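Local coordinates for protein inorganic pyrophosphatase (Helicobacter pylori, PDB 2BQX) that probably catalyses the magnesium-dependent hydrolysis of inorganic pyrophosphate to two phosphate ions, working as a homohexamer, at residues V84-V89 with L104-I109. Residues are numbered along the deposited sequence; the frame is centred on the assembly and turned at random.
Sequences VKARLV and LIALPI
Arg87 and Leu107 form a hydrogen-bonded pair near the open end of the antiparallel beta hairpin of strands 83-96 and 99-108, within the curled beta sheet of the pyrophosphatase fold. Two reciprocal bonds define the pair: Arg87 N donates to Leu107 O at 2.8 Å, and Leu107 N returns a bond to Arg87 O. Val89 N to Ile105 O and Ile109 N to Lys85 O extend this ladder in both directions. The segment axes, however, make 131°, well short of antiparallel, so the ribbon is strongly twisted.

Arg87 can be traced outward from CB. Its CG sits between the backbone N and the carbonyl carbon (chi1 62°), which places CG 3.7 Å from Leu107 O. From there the chain runs extended to NE, which lies 4.0 Å from Pro108 O. Leu107 CD1 lies over one face of the guanidinium, 3.6 Å from NH1, and also meets Val89 CG1. NH2 is held by Val119 O, whereas Asp110 offers NE a long, weak ion pair; Val119 O and the water at NH1 together probably limit rotation of the group.

On the face bearing Leu88 and Ala106, Ala106 CB also meets Ala86 CB at 3.9 Å. Helix 157-171 packs on Leu88 and Leu104. At the open end of the hairpin, just past strand 99-108, Ile109 CD1 lies against Lys85 CB at 3.7 Å. One water joins side chain to backbone, accepting from Arg87 NH1 and donating to Pro108 O at 2.7 Å.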
ATOM      1  N   VAL A  84      -0.444   2.110  22.624  1.00 23.18           N
ATOM      2  CA  VAL A  84      -1.493   1.105  22.720  1.00 23.40           C
ATOM      3  C   VAL A  84      -1.469   0.411  24.077  1.00 24.55           C
ATOM      4  O   VAL A  84      -0.402   0.100  24.602  1.00 24.37           O
ATOM      5  CB  VAL A  84      -1.347   0.035  21.611  1.00 24.31           C
ATOM      6  CG1 VAL A  84      -0.014  -0.680  21.746  1.00 23.75           C
ATOM      7  CG2 VAL A  84      -2.500  -0.963  21.689  1.00 24.91           C
ATOM      8  N   LYS A  85      -2.648   0.190  24.652  1.00 24.04           N
ATOM      9  CA  LYS A  85      -2.744  -0.506  25.929  1.00 24.38           C
ATOM     10  C   LYS A  85      -2.709  -1.984  25.568  1.00 24.11           C
ATOM     11  O   LYS A  85      -3.511  -2.455  24.758  1.00 22.62           O
ATOM     12  CB  LYS A  85      -4.056  -0.163  26.637  1.00 27.78           C
ATOM     13  CG  LYS A  85      -4.166   1.280  27.100  1.00 32.55           C
ATOM     14  CD  LYS A  85      -5.443   1.489  27.903  1.00 38.65           C
ATOM     15  CE  LYS A  85      -5.496   2.881  28.511  1.00 41.94           C
ATOM     16  NZ  LYS A  85      -6.676   3.026  29.419  1.00 43.94           N
ATOM     17  N   ALA A  86      -1.778  -2.715  26.166  1.00 22.37           N
ATOM     18  CA  ALA A  86      -1.616  -4.125  25.864  1.00 22.39           C
ATOM     19  C   ALA A  86      -1.647  -5.031  27.090  1.00 22.74           C
ATOM     20  O   ALA A  86      -1.737  -4.564  28.228  1.00 23.55           O
ATOM     21  CB  ALA A  86      -0.304  -4.325  25.115  1.00 21.77           C
ATOM     22  N   ARG A  87      -1.583  -6.335  26.848  1.00 23.63           N
ATOM     23  CA  ARG A  87      -1.565  -7.311  27.932  1.00 23.59           C
ATOM     24  C   ARG A  87      -0.477  -8.324  27.614  1.00 23.12           C
ATOM     25  O   ARG A  87      -0.309  -8.728  26.466  1.00 24.04           O
ATOM     26  CB  ARG A  87      -2.922  -8.001  28.062  1.00 23.13           C
ATOM     27  CG  ARG A  87      -3.358  -8.789  26.842  1.00 23.09           C
ATOM     28  CD  ARG A  87      -4.824  -9.192  26.980  1.00 22.96           C
ATOM     29  NE  ARG A  87      -5.308  -9.929  25.823  1.00 22.16           N
ATOM     30  CZ  ARG A  87      -5.016 -11.198  25.565  1.00 24.81           C
ATOM     31  NH1 ARG A  87      -5.504 -11.777  24.473  1.00 25.06           N
ATOM     32  NH2 ARG A  87      -4.257 -11.894  26.402  1.00 26.77           N
ATOM     33  N   LEU A  88       0.274  -8.722  28.633  1.00 22.53           N
ATOM     34  CA  LEU A  88       1.361  -9.682  28.457  1.00 23.39           C
ATOM     35  C   LEU A  88       0.906 -11.123  28.277  1.00 22.57           C
ATOM     36  O   LEU A  88      -0.084 -11.553  28.869  1.00 23.86           O
ATOM     37  CB  LEU A  88       2.298  -9.637  29.668  1.00 23.22           C
ATOM     38  CG  LEU A  88       3.545  -8.756  29.684  1.00 27.63           C
ATOM     39  CD1 LEU A  88       3.280  -7.414  29.059  1.00 28.16           C
ATOM     40  CD2 LEU A  88       4.008  -8.620  31.136  1.00 25.04           C
ATOM     41  N   VAL A  89       1.640 -11.863  27.451  1.00 22.18           N
ATOM     42  CA  VAL A  89       1.366 -13.279  27.248  1.00 22.89           C
ATOM     43  C   VAL A  89       2.673 -14.067  27.272  1.00 22.55           C
ATOM     44  O   VAL A  89       2.664 -15.298  27.268  1.00 23.89           O
ATOM     45  CB  VAL A  89       0.602 -13.572  25.917  1.00 22.08           C
ATOM     46  CG1 VAL A  89      -0.783 -12.938  25.972  1.00 23.76           C
ATOM     47  CG2 VAL A  89       1.383 -13.057  24.719  1.00 23.08           C
ATOM     48  N   LEU A 104       9.310  -8.271  25.691  1.00 22.06           N
ATOM     49  CA  LEU A 104       8.016  -8.693  26.201  1.00 22.14           C
ATOM     50  C   LEU A 104       7.131  -9.007  24.993  1.00 22.05           C
ATOM     51  O   LEU A 104       7.232  -8.343  23.963  1.00 22.10           O
ATOM     52  CB  LEU A 104       7.386  -7.571  27.038  1.00 22.25           C
ATOM     53  CG  LEU A 104       8.091  -7.204  28.352  1.00 21.12           C
ATOM     54  CD1 LEU A 104       7.448  -5.967  28.981  1.00 22.07           C
ATOM     55  CD2 LEU A 104       8.011  -8.382  29.300  1.00 21.43           C
ATOM     56  N   ILE A 105       6.287 -10.026  25.113  1.00 21.23           N
ATOM     57  CA  ILE A 105       5.377 -10.407  24.030  1.00 20.66           C
ATOM     58  C   ILE A 105       3.981 -10.025  24.498  1.00 20.89           C
ATOM     59  O   ILE A 105       3.509 -10.517  25.526  1.00 20.94           O
ATOM     60  CB  ILE A 105       5.415 -11.928  23.756  1.00 19.29           C
ATOM     61  CG1 ILE A 105       6.842 -12.372  23.411  1.00 19.89           C
ATOM     62  CG2 ILE A 105       4.435 -12.288  22.629  1.00 20.53           C
ATOM     63  CD1 ILE A 105       7.470 -11.675  22.223  1.00 18.05           C
ATOM     64  N   ALA A 106       3.314  -9.153  23.748  1.00 19.59           N
ATOM     65  CA  ALA A 106       1.986  -8.698  24.147  1.00 20.10           C
ATOM     66  C   ALA A 106       0.959  -8.622  23.028  1.00 21.53           C
ATOM     67  O   ALA A 106       1.282  -8.782  21.857  1.00 21.29           O
ATOM     68  CB  ALA A 106       2.102  -7.329  24.811  1.00 18.36           C
ATOM     69  N   LEU A 107      -0.282  -8.354  23.425  1.00 21.61           N
ATOM     70  CA  LEU A 107      -1.403  -8.208  22.506  1.00 21.75           C
ATOM     71  C   LEU A 107      -2.195  -6.989  22.964  1.00 21.71           C
ATOM     72  O   LEU A 107      -2.157  -6.621  24.139  1.00 23.18           O
ATOM     73  CB  LEU A 107      -2.302  -9.449  22.564  1.00 20.67           C
ATOM     74  CG  LEU A 107      -1.769 -10.742  21.937  1.00 23.63           C
ATOM     75  CD1 LEU A 107      -2.523 -11.932  22.493  1.00 25.03           C
ATOM     76  CD2 LEU A 107      -1.908 -10.668  20.421  1.00 23.50           C
ATOM     77  N   PRO A 108      -2.905  -6.329  22.040  1.00 22.31           N
ATOM     78  CA  PRO A 108      -3.680  -5.163  22.468  1.00 21.86           C
ATOM     79  C   PRO A 108      -4.741  -5.689  23.423  1.00 21.60           C
ATOM     80  O   PRO A 108      -5.108  -6.859  23.341  1.00 22.64           O
ATOM     81  CB  PRO A 108      -4.306  -4.666  21.168  1.00 22.19           C
ATOM     82  CG  PRO A 108      -3.321  -5.103  20.123  1.00 23.05           C
ATOM     83  CD  PRO A 108      -2.969  -6.499  20.579  1.00 20.85           C
ATOM     84  N   ILE A 109      -5.229  -4.853  24.331  1.00 22.69           N
ATOM     85  CA  ILE A 109      -6.264  -5.326  25.237  1.00 24.59           C
ATOM     86  C   ILE A 109      -7.518  -5.576  24.409  1.00 26.24           C
ATOM     87  O   ILE A 109      -7.709  -4.952  23.361  1.00 25.66           O
ATOM     88  CB  ILE A 109      -6.570  -4.307  26.352  1.00 24.15           C
ATOM     89  CG1 ILE A 109      -6.869  -2.936  25.745  1.00 25.06           C
ATOM     90  CG2 ILE A 109      -5.391  -4.228  27.327  1.00 23.42           C
ATOM     91  CD1 ILE A 109      -7.292  -1.903  26.772  1.00 25.62           C
TER
HETATM   92  O   HOH W   1      -6.279  -9.315  23.148  1.00 37.08           O